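Side-chain contacts in tRNA dimethylallyltransferase (Staphylococcus epidermidis ATCC 12228, PDB 3D3Q), which probably catalyses transfer of a dimethylallyl group from dimethylallyl diphosphate to adenosine 37 of tRNAs that read codons beginning with uridine: residues E34-D39 / Y79-R84; P63-D68 / K90-R95; V11-T16 / L107-L112; S111-Y116 / T198-I203. One frame throughout, in Å; residues are numbered along the deposited sequence.

Contact 1: residues E34-D39 / Y79-R84; sequences EIISGD and YEFKKR
Phe81 swings its CB-CG bond trans to the main-chain nitrogen, chi1 162°, and this sends the ring off helix 78-94 toward the end of strand 33-37, where Ile36, Ser37 and Gly38 receive it. One corner of the ring does most of the touching. Phe81 CE1 lies 3.8 Å from Ser37 O and 4.1 Å from Gly38 CA, both approached obliquely, while Ile36 CG2 sits near the ring plane at the edge, 4.5 Å from the same Phe81 CE1. The ring meets bare backbone at Gly38, which has no side chain, just before Asp39, the first residue of a segment thought to interact with substrate tRNA. No hydrogen bond crosses the contact; it is a buried van der Waals junction. Within the helix Arg84 and Glu80, on either side of Phe81 in sequence, form a salt bridge, NE and NH2 both directed to Glu80 OE1, with Arg84 NE 2.8 Å from Glu80 OE1. Ile36 also packs on Tyr88, Ile89 and Ile92 of helix 78-94 and on Tyr65 of strand 64-65, while its backbone pairs with Ile100 of strand 98-102; Ile35 points instead to helix 20-30, on the opposite face of the sheet.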
# COMPACT_ATOMS: atom_id res chain seq x y z
N GLU A 34 5.71 -0.77 -17.87
CA GLU A 34 6.83 -1.24 -17.09
C GLU A 34 6.54 -0.89 -15.65
O GLU A 34 5.91 0.13 -15.36
CB GLU A 34 8.13 -0.60 -17.57
CG GLU A 34 8.31 -0.72 -19.07
CD GLU A 34 9.62 -0.14 -19.55
OE1 GLU A 34 10.08 0.86 -18.95
OE2 GLU A 34 10.19 -0.67 -20.53
N ILE A 35 7.01 -1.73 -14.75
CA ILE A 35 6.74 -1.56 -13.33
C ILE A 35 7.89 -0.99 -12.52
O ILE A 35 9.04 -1.35 -12.72
CB ILE A 35 6.34 -2.92 -12.71
CG1 ILE A 35 5.19 -3.52 -13.51
CG2 ILE A 35 5.94 -2.75 -11.26
CD1 ILE A 35 4.75 -4.84 -13.03
N ILE A 36 7.55 -0.12 -11.58
CA ILE A 36 8.53 0.45 -10.68
C ILE A 36 8.17 -0.08 -9.28
O ILE A 36 7.10 0.22 -8.77
CB ILE A 36 8.46 1.98 -10.68
CG1 ILE A 36 8.88 2.52 -12.05
CG2 ILE A 36 9.34 2.54 -9.59
CD1 ILE A 36 8.66 4.00 -12.21
N SER A 37 9.06 -0.87 -8.69
CA SER A 37 8.80 -1.41 -7.36
C SER A 37 8.64 -0.28 -6.34
O SER A 37 9.49 0.60 -6.24
CB SER A 37 9.94 -2.35 -6.97
OG SER A 37 9.97 -2.57 -5.58
N GLY A 38 7.53 -0.31 -5.59
CA GLY A 38 7.28 0.71 -4.58
C GLY A 38 7.73 0.27 -3.20
O GLY A 38 7.72 1.06 -2.24
N ASP A 39 8.13 -0.99 -3.10
CA ASP A 39 8.59 -1.57 -1.85
C ASP A 39 9.93 -0.99 -1.41
O ASP A 39 10.89 -0.97 -2.18
CB ASP A 39 8.72 -3.08 -2.00
CG ASP A 39 8.81 -3.79 -0.67
OD1 ASP A 39 9.74 -3.50 0.11
OD2 ASP A 39 7.94 -4.65 -0.39
N TYR A 79 11.90 10.05 0.23
CA TYR A 79 12.30 10.94 -0.87
C TYR A 79 13.26 10.26 -1.82
O TYR A 79 13.17 10.44 -3.03
CB TYR A 79 12.93 12.25 -0.36
CG TYR A 79 13.48 13.16 -1.48
CD1 TYR A 79 14.86 13.29 -1.68
CD2 TYR A 79 12.61 13.84 -2.35
CE1 TYR A 79 15.38 14.08 -2.73
CE2 TYR A 79 13.12 14.63 -3.42
CZ TYR A 79 14.50 14.74 -3.60
OH TYR A 79 15.02 15.51 -4.63
N GLU A 80 14.19 9.48 -1.28
CA GLU A 80 15.15 8.78 -2.13
C GLU A 80 14.35 8.06 -3.23
O GLU A 80 14.71 8.12 -4.40
CB GLU A 80 15.98 7.80 -1.29
CG GLU A 80 17.03 7.01 -2.08
CD GLU A 80 17.93 7.89 -2.95
OE1 GLU A 80 18.80 7.32 -3.64
OE2 GLU A 80 17.76 9.13 -2.96
N PHE A 81 13.26 7.41 -2.82
CA PHE A 81 12.36 6.68 -3.72
C PHE A 81 11.71 7.63 -4.72
O PHE A 81 11.57 7.31 -5.90
CB PHE A 81 11.29 5.94 -2.88
CG PHE A 81 10.07 5.51 -3.66
CD1 PHE A 81 10.18 4.61 -4.70
CD2 PHE A 81 8.82 6.05 -3.37
CE1 PHE A 81 9.07 4.25 -5.45
CE2 PHE A 81 7.70 5.69 -4.12
CZ PHE A 81 7.83 4.79 -5.15
N LYS A 82 11.31 8.81 -4.23
CA LYS A 82 10.67 9.82 -5.07
C LYS A 82 11.60 10.35 -6.16
O LYS A 82 11.21 10.48 -7.32
CB LYS A 82 10.18 10.99 -4.20
CG LYS A 82 9.45 12.07 -4.96
CD LYS A 82 9.08 13.23 -4.07
CE LYS A 82 8.50 14.37 -4.89
NZ LYS A 82 7.71 15.34 -4.08
N LYS A 83 12.84 10.65 -5.78
CA LYS A 83 13.82 11.16 -6.72
C LYS A 83 14.03 10.18 -7.86
O LYS A 83 13.96 10.57 -9.03
CB LYS A 83 15.15 11.42 -6.01
CG LYS A 83 16.23 11.93 -6.94
CD LYS A 83 17.52 12.27 -6.22
CE LYS A 83 18.48 12.98 -7.17
NZ LYS A 83 19.76 13.40 -6.53
N ARG A 84 14.27 8.91 -7.51
CA ARG A 84 14.49 7.83 -8.50
C ARG A 84 13.23 7.45 -9.29
O ARG A 84 13.30 7.21 -10.49
CB ARG A 84 15.03 6.56 -7.82
CG ARG A 84 16.30 6.76 -7.05
CD ARG A 84 16.94 5.43 -6.68
NE ARG A 84 18.08 5.63 -5.79
CZ ARG A 84 19.29 5.09 -5.97
NH1 ARG A 84 19.52 4.30 -7.02
NH2 ARG A 84 20.26 5.36 -5.11

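Contact 2: residues P63-D68 / K90-R95; sequences PHYMID and KDITRR
Edge strand 64-65 of the parallel sheet meets the C-terminal end of helix 78-94 here, through Tyr65 on one side and Ile92 and Arg95 on the other. Tyr65 CE1 lies 4.1 Å from Ile92 CD1, the methyl standing oblique to the ring, and the two side chains run past each other in opposite senses. Beyond it, Arg95 comes in from the direction opposite to Tyr65, its chain kinked at chi3 (-51°), and the guanidinium plane stands 82° from the ring plane. Arg95 NH1 approaches Tyr65 OH to 3.7 Å without bonding to it; instead both polar ends turn to Glu34 OE1 on strand 33-37, the hydroxyl through a hydrogen bond and the guanidinium through a salt bridge. Strand 64-65, helix 78-94 and the parallel strand 98-102 form a beta-alpha-beta crossover that passes over strand 33-37, so this contact joins the first strand of the unit to the far end of its helix. Asp91 ties the helix end together: its OD1 accepts from Arg94 NH1 at 2.7 Å, from above the carboxylate plane, and its OD2 makes a salt bridge with Arg95 NH2. Tyr65 also stacks with Tyr88, one turn before Ile92 on the helix, and Ile92 reaches on to Pro99 of strand 98-102.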
# COMPACT_ATOMS: atom_id res chain seq x y z
N PRO A 63 9.86 -5.45 -17.62
CA PRO A 63 10.99 -4.88 -16.89
C PRO A 63 10.63 -4.20 -15.56
O PRO A 63 9.71 -3.39 -15.52
CB PRO A 63 11.58 -3.90 -17.90
CG PRO A 63 10.39 -3.46 -18.69
CD PRO A 63 9.66 -4.77 -18.91
N HIS A 64 11.34 -4.55 -14.49
CA HIS A 64 11.09 -3.96 -13.17
C HIS A 64 12.25 -3.07 -12.68
O HIS A 64 13.43 -3.37 -12.91
CB HIS A 64 10.79 -5.05 -12.13
CG HIS A 64 9.50 -5.79 -12.35
ND1 HIS A 64 8.80 -6.38 -11.32
CD2 HIS A 64 8.79 -6.05 -13.48
CE1 HIS A 64 7.72 -6.97 -11.80
NE2 HIS A 64 7.70 -6.79 -13.10
N TYR A 65 11.92 -1.96 -12.02
CA TYR A 65 12.92 -1.04 -11.50
C TYR A 65 12.81 -0.94 -9.99
O TYR A 65 11.80 -1.36 -9.41
CB TYR A 65 12.74 0.36 -12.10
CG TYR A 65 12.72 0.35 -13.60
CD1 TYR A 65 11.52 0.41 -14.30
CD2 TYR A 65 13.91 0.28 -14.34
CE1 TYR A 65 11.50 0.38 -15.69
CE2 TYR A 65 13.90 0.25 -15.74
CZ TYR A 65 12.70 0.31 -16.41
OH TYR A 65 12.69 0.32 -17.78
N MSE A 66 13.85 -0.39 -9.37
CA MSE A 66 13.88 -0.24 -7.92
C MSE A 66 14.03 -1.57 -7.17
O MSE A 66 13.60 -1.69 -6.02
CB MSE A 66 12.60 0.45 -7.45
CG MSE A 66 12.43 1.87 -7.97
SE MSE A 66 13.70 3.15 -7.22
CE MSE A 66 13.03 3.14 -5.39
N ILE A 67 14.61 -2.58 -7.83
CA ILE A 67 14.81 -3.90 -7.22
C ILE A 67 16.29 -4.31 -7.30
O ILE A 67 16.85 -4.40 -8.39
CB ILE A 67 13.92 -4.97 -7.90
CG1 ILE A 67 12.45 -4.54 -7.83
CG2 ILE A 67 14.09 -6.32 -7.22
CD1 ILE A 67 11.53 -5.41 -8.60
N ASP A 68 16.90 -4.55 -6.14
CA ASP A 68 18.32 -4.93 -6.06
C ASP A 68 19.19 -3.81 -6.61
O ASP A 68 20.07 -4.04 -7.45
CB ASP A 68 18.61 -6.20 -6.86
CG ASP A 68 18.01 -7.44 -6.23
OD1 ASP A 68 18.19 -7.63 -5.00
OD2 ASP A 68 17.37 -8.23 -6.95
N LYS A 90 9.29 9.37 -15.97
CA LYS A 90 9.42 10.22 -17.16
C LYS A 90 10.06 9.42 -18.30
O LYS A 90 9.59 9.46 -19.43
CB LYS A 90 10.28 11.46 -16.88
CG LYS A 90 9.50 12.73 -16.45
CD LYS A 90 10.42 13.97 -16.22
CE LYS A 90 11.37 13.81 -15.01
NZ LYS A 90 12.33 14.93 -14.75
N ASP A 91 11.14 8.70 -17.99
CA ASP A 91 11.81 7.92 -19.00
C ASP A 91 10.82 6.95 -19.63
O ASP A 91 10.76 6.83 -20.85
CB ASP A 91 12.97 7.15 -18.38
CG ASP A 91 13.81 6.44 -19.41
OD1 ASP A 91 14.46 7.14 -20.21
OD2 ASP A 91 13.81 5.20 -19.41
N ILE A 92 10.03 6.27 -18.80
CA ILE A 92 9.02 5.32 -19.26
C ILE A 92 8.01 5.97 -20.21
O ILE A 92 7.79 5.50 -21.33
CB ILE A 92 8.25 4.68 -18.05
CG1 ILE A 92 9.22 3.85 -17.21
CG2 ILE A 92 7.10 3.81 -18.53
CD1 ILE A 92 8.59 3.22 -15.98
N THR A 93 7.39 7.07 -19.77
CA THR A 93 6.39 7.75 -20.59
C THR A 93 7.02 8.23 -21.87
O THR A 93 6.39 8.22 -22.92
CB THR A 93 5.81 9.00 -19.91
OG1 THR A 93 5.56 8.77 -18.52
CG2 THR A 93 4.52 9.40 -20.60
N ARG A 94 8.27 8.66 -21.75
CA ARG A 94 9.04 9.19 -22.88
C ARG A 94 9.21 8.17 -23.98
O ARG A 94 9.38 8.52 -25.14
CB ARG A 94 10.41 9.68 -22.39
CG ARG A 94 11.15 10.60 -23.35
CD ARG A 94 12.50 11.03 -22.74
NE ARG A 94 13.32 9.89 -22.36
CZ ARG A 94 13.69 8.92 -23.19
NH1 ARG A 94 14.43 7.90 -22.75
NH2 ARG A 94 13.33 8.95 -24.47
N ARG A 95 9.16 6.89 -23.61
CA ARG A 95 9.31 5.84 -24.61
C ARG A 95 7.94 5.25 -24.95
O ARG A 95 7.81 4.07 -25.29
CB ARG A 95 10.25 4.75 -24.10
CG ARG A 95 11.61 5.29 -23.70
CD ARG A 95 12.64 4.19 -23.55
NE ARG A 95 12.17 3.09 -22.70
CZ ARG A 95 11.81 3.24 -21.43
NH1 ARG A 95 11.40 2.20 -20.74
NH2 ARG A 95 11.86 4.43 -20.85

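Contact 3: residues V11-T16 / L107-L112; sequences VIVGPT and LYIQSL
Leu107 O takes two donors from Ser111 in the helix that sets Ile109 against Val11 and Val13: Ser111 N at 2.8 Å, the ordinary helical bond, and Ser111 OG at 2.7 Å. The hydroxyl comes from well above the carbonyl plane (59° out of it) rather than along a lone pair, so this turn of helix 106-113 is closed by backbone and side chain together. Across the contact all is apolar. Ile109 splits its two branches between two strand residues: CG2 meets Val11 CG1 tip to tip at 4.2 Å, and CG1 crosses obliquely over Val13 CG1 at 4.1 Å. Ile109 chi1 of -60° puts CG1 opposite the carbonyl carbon and CG2 opposite the nitrogen, which spreads the branches to span the two valines. Val11 and Val13, two apart on strand 8-13, show the same face to the helix. Right after Val13 the chain enters the P-loop, where Gly14, Pro15 and Thr16 belong to the predicted ATP site; Gly14 adopts backbone angles suited to glycine, and its O accepts from Lys20 NZ. The contact therefore packs the strand leading into that loop. Phe284 of helix 262-286 touches both Val13 and Ile109, while Ile12, facing the other way, packs on helix 20-30. Strand 8-13 itself is central in the sheet, bonded through Val11 and Val13 to strand 197-204 and through Ile12 to strand 98-102.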
# COMPACT_ATOMS: atom_id res chain seq x y z
N VAL A 11 -1.19 3.00 -10.12
CA VAL A 11 -0.61 2.66 -8.81
C VAL A 11 -1.44 1.52 -8.18
O VAL A 11 -2.65 1.65 -7.96
CB VAL A 11 -0.59 3.90 -7.84
CG1 VAL A 11 0.22 3.59 -6.60
CG2 VAL A 11 -0.02 5.11 -8.53
N ILE A 12 -0.78 0.39 -7.91
CA ILE A 12 -1.45 -0.78 -7.34
C ILE A 12 -0.86 -1.15 -5.99
O ILE A 12 0.17 -1.82 -5.91
CB ILE A 12 -1.32 -1.99 -8.30
CG1 ILE A 12 -1.84 -1.59 -9.68
CG2 ILE A 12 -2.14 -3.15 -7.77
CD1 ILE A 12 -1.61 -2.64 -10.75
N VAL A 13 -1.51 -0.69 -4.92
CA VAL A 13 -1.05 -0.97 -3.56
C VAL A 13 -1.87 -2.09 -2.98
O VAL A 13 -2.93 -2.41 -3.48
CB VAL A 13 -1.21 0.27 -2.65
CG1 VAL A 13 -0.32 1.41 -3.14
CG2 VAL A 13 -2.66 0.71 -2.64
N GLY A 14 -1.36 -2.70 -1.92
CA GLY A 14 -2.08 -3.80 -1.30
C GLY A 14 -1.14 -4.57 -0.40
O GLY A 14 0.07 -4.50 -0.57
N PRO A 15 -1.67 -5.33 0.56
CA PRO A 15 -0.80 -6.08 1.46
C PRO A 15 0.07 -7.10 0.73
O PRO A 15 -0.26 -7.51 -0.38
CB PRO A 15 -1.79 -6.72 2.44
CG PRO A 15 -3.03 -6.87 1.61
CD PRO A 15 -3.09 -5.57 0.87
N THR A 16 1.19 -7.48 1.34
CA THR A 16 2.11 -8.45 0.76
C THR A 16 1.41 -9.69 0.22
O THR A 16 0.52 -10.25 0.88
CB THR A 16 3.15 -8.93 1.78
OG1 THR A 16 3.82 -7.81 2.35
CG2 THR A 16 4.16 -9.83 1.10
N LEU A 107 3.44 6.57 3.14
CA LEU A 107 4.41 7.63 2.97
C LEU A 107 4.97 7.63 1.55
O LEU A 107 4.72 8.56 0.79
CB LEU A 107 5.56 7.50 3.96
CG LEU A 107 5.46 8.22 5.32
CD1 LEU A 107 6.65 7.79 6.17
CD2 LEU A 107 5.45 9.74 5.13
N TYR A 108 5.70 6.58 1.19
CA TYR A 108 6.30 6.47 -0.14
C TYR A 108 5.36 6.77 -1.28
O TYR A 108 5.77 7.33 -2.29
CB TYR A 108 6.88 5.07 -0.35
CG TYR A 108 8.08 4.74 0.49
CD1 TYR A 108 9.32 4.51 -0.10
CD2 TYR A 108 7.98 4.67 1.89
CE1 TYR A 108 10.44 4.21 0.67
CE2 TYR A 108 9.09 4.37 2.68
CZ TYR A 108 10.33 4.14 2.05
OH TYR A 108 11.44 3.85 2.82
N ILE A 109 4.10 6.40 -1.14
CA ILE A 109 3.16 6.65 -2.21
C ILE A 109 2.63 8.07 -2.28
O ILE A 109 2.60 8.66 -3.35
CB ILE A 109 1.98 5.68 -2.13
CG1 ILE A 109 2.49 4.25 -2.26
CG2 ILE A 109 1.00 5.96 -3.26
CD1 ILE A 109 3.29 3.99 -3.53
N GLN A 110 2.23 8.64 -1.15
CA GLN A 110 1.73 10.00 -1.21
C GLN A 110 2.86 10.98 -1.49
O GLN A 110 2.69 11.96 -2.24
CB GLN A 110 0.99 10.38 0.08
CG GLN A 110 1.84 10.83 1.24
CD GLN A 110 1.03 11.58 2.29
OE1 GLN A 110 1.55 11.94 3.35
NE2 GLN A 110 -0.24 11.84 1.99
N SER A 111 4.03 10.71 -0.93
CA SER A 111 5.17 11.59 -1.13
C SER A 111 5.45 11.72 -2.63
O SER A 111 5.90 12.76 -3.11
CB SER A 111 6.40 11.03 -0.40
OG SER A 111 6.12 10.83 0.97
N LEU A 112 5.15 10.64 -3.35
CA LEU A 112 5.35 10.59 -4.80
C LEU A 112 4.18 11.16 -5.59
O LEU A 112 4.36 11.66 -6.70
CB LEU A 112 5.57 9.13 -5.24
CG LEU A 112 5.48 8.80 -6.74
CD1 LEU A 112 6.54 9.56 -7.53
CD2 LEU A 112 5.66 7.31 -6.90

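Contact 4: residues S111-Y116 / T198-I203; sequences SLLYNY and TLLIGI
Tyr114 offers one ring face to Leu113, the residue that makes the contact with Thr198 and Leu200: Leu113 CB lies over the ring centre, 3.9 Å above the plane. The Tyr114 ring itself makes no close contact with the strand segment. Tyr114 is the first residue to leave helical backbone angles, which places Leu113 at the end of helix 106-113. Leu113 has CG opposite its carbonyl carbon (chi1 -60°), and an extended chi2 then carries the terminal fork to the strand. One branch goes to each residue: Leu113 CD2 meets Thr198 CG2 at 3.3 Å, a separation that the resolution makes uncertain in detail, and Leu113 CD1 lies 4.4 Å from Leu200 CD1. Thr198 turns its methyl rather than its hydroxyl to the leucine. Thr198 and Leu200, two apart, face the helix together, and no hydrogen bond joins the segments; the contact is wholly hydrophobic. Met288 touches both Leu113 and Leu200, and Leu200 reaches Val11 on the neighbouring strand. On the opposite face Leu199 packs against Gln310 and Ile311 of helix 300-314. Strand 197-204 lies between strand 8-13, paired through Ile201 with Val11, and strand 291-294, paired through Leu200 with His291.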
# COMPACT_ATOMS: atom_id res chain seq x y z
N SER A 111 4.03 10.71 -0.93
CA SER A 111 5.17 11.59 -1.13
C SER A 111 5.45 11.72 -2.63
O SER A 111 5.90 12.76 -3.11
CB SER A 111 6.40 11.03 -0.40
OG SER A 111 6.12 10.83 0.97
N LEU A 112 5.15 10.64 -3.35
CA LEU A 112 5.35 10.59 -4.80
C LEU A 112 4.18 11.16 -5.59
O LEU A 112 4.36 11.66 -6.70
CB LEU A 112 5.57 9.13 -5.24
CG LEU A 112 5.48 8.80 -6.74
CD1 LEU A 112 6.54 9.56 -7.53
CD2 LEU A 112 5.66 7.31 -6.90
N LEU A 113 2.99 11.07 -5.03
CA LEU A 113 1.81 11.55 -5.72
C LEU A 113 1.55 13.04 -5.55
O LEU A 113 1.13 13.71 -6.50
CB LEU A 113 0.58 10.76 -5.27
CG LEU A 113 0.68 9.26 -5.55
CD1 LEU A 113 -0.53 8.55 -4.98
CD2 LEU A 113 0.77 9.02 -7.06
N TYR A 114 1.82 13.56 -4.36
CA TYR A 114 1.55 14.96 -4.07
C TYR A 114 2.78 15.74 -3.65
O TYR A 114 3.67 15.20 -3.02
CB TYR A 114 0.52 15.04 -2.95
CG TYR A 114 -0.66 14.13 -3.17
CD1 TYR A 114 -1.44 14.27 -4.31
CD2 TYR A 114 -1.00 13.14 -2.25
CE1 TYR A 114 -2.52 13.45 -4.54
CE2 TYR A 114 -2.09 12.30 -2.47
CZ TYR A 114 -2.85 12.47 -3.63
OH TYR A 114 -3.93 11.69 -3.91
N ASN A 115 2.80 17.03 -3.99
CA ASN A 115 3.92 17.88 -3.61
C ASN A 115 3.63 18.69 -2.38
O ASN A 115 3.75 19.91 -2.42
CB ASN A 115 4.25 18.84 -4.73
CG ASN A 115 5.24 18.28 -5.68
OD1 ASN A 115 5.67 18.98 -6.59
ND2 ASN A 115 5.62 17.02 -5.48
N TYR A 116 3.25 18.04 -1.29
CA TYR A 116 2.95 18.77 -0.06
C TYR A 116 3.47 18.00 1.14
O TYR A 116 3.63 16.78 1.08
CB TYR A 116 1.43 19.06 0.06
CG TYR A 116 0.59 17.98 0.77
CD1 TYR A 116 0.46 17.95 2.17
CD2 TYR A 116 -0.06 16.96 0.03
CE1 TYR A 116 -0.27 16.92 2.81
CE2 TYR A 116 -0.79 15.94 0.68
CZ TYR A 116 -0.88 15.93 2.06
OH TYR A 116 -1.55 14.92 2.68
N THR A 198 -3.05 10.08 -11.71
CA THR A 198 -3.07 8.77 -11.06
C THR A 198 -4.34 7.93 -11.11
O THR A 198 -5.45 8.45 -11.08
CB THR A 198 -2.64 8.89 -9.57
OG1 THR A 198 -3.73 9.41 -8.80
CG2 THR A 198 -1.43 9.82 -9.42
N LEU A 199 -4.14 6.62 -11.19
CA LEU A 199 -5.23 5.66 -11.19
C LEU A 199 -4.88 4.75 -10.01
O LEU A 199 -4.44 3.62 -10.18
CB LEU A 199 -5.26 4.87 -12.50
CG LEU A 199 -6.25 3.71 -12.62
CD1 LEU A 199 -7.57 4.01 -11.92
CD2 LEU A 199 -6.47 3.44 -14.09
N LEU A 200 -5.07 5.28 -8.81
CA LEU A 200 -4.75 4.57 -7.59
C LEU A 200 -5.73 3.47 -7.23
O LEU A 200 -6.88 3.73 -6.90
CB LEU A 200 -4.65 5.58 -6.45
CG LEU A 200 -4.11 5.12 -5.11
CD1 LEU A 200 -2.64 4.72 -5.22
CD2 LEU A 200 -4.27 6.25 -4.11
N ILE A 201 -5.26 2.23 -7.29
CA ILE A 201 -6.11 1.09 -6.97
C ILE A 201 -5.47 0.24 -5.85
O ILE A 201 -4.24 0.08 -5.78
CB ILE A 201 -6.42 0.21 -8.24
CG1 ILE A 201 -5.29 -0.74 -8.54
CG2 ILE A 201 -6.59 1.08 -9.47
CD1 ILE A 201 -5.54 -2.10 -8.01
N GLY A 202 -6.31 -0.28 -4.96
CA GLY A 202 -5.83 -1.09 -3.86
C GLY A 202 -6.62 -2.38 -3.71
O GLY A 202 -7.81 -2.41 -4.00
N ILE A 203 -5.95 -3.44 -3.28
CA ILE A 203 -6.59 -4.73 -3.09
C ILE A 203 -6.93 -4.88 -1.62
O ILE A 203 -6.05 -4.88 -0.76
CB ILE A 203 -5.68 -5.88 -3.49
CG1 ILE A 203 -5.19 -5.68 -4.93
CG2 ILE A 203 -6.43 -7.18 -3.38
CD1 ILE A 203 -4.20 -6.73 -5.37

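How the contacts relate
All four contacts lay helices on one face of the same parallel sheet, in the P-loop-type core. Contacts 1 and 2 share helix 78-94 and reach neighbouring strands 33-37 and 64-65, their centres 9 Å apart; contacts 3 and 4 share helix 106-113 with Ser111 and Leu112, their centres 7 Å apart, on neighbouring strands 8-13 and 197-204. Phe81 packing on Leu112 bridges the two helices. Contacts 2 and 4 are farthest apart, centres 17 Å, without touching. In chain order contact 3 opens first and spans contacts 1 and 2, whose segments alternate; contact 4 starts where contact 3 ends. The row thus runs from edge strand 64-65 to strand 197-204, past strand 8-13, which leads into the predicted ATP-binding loop.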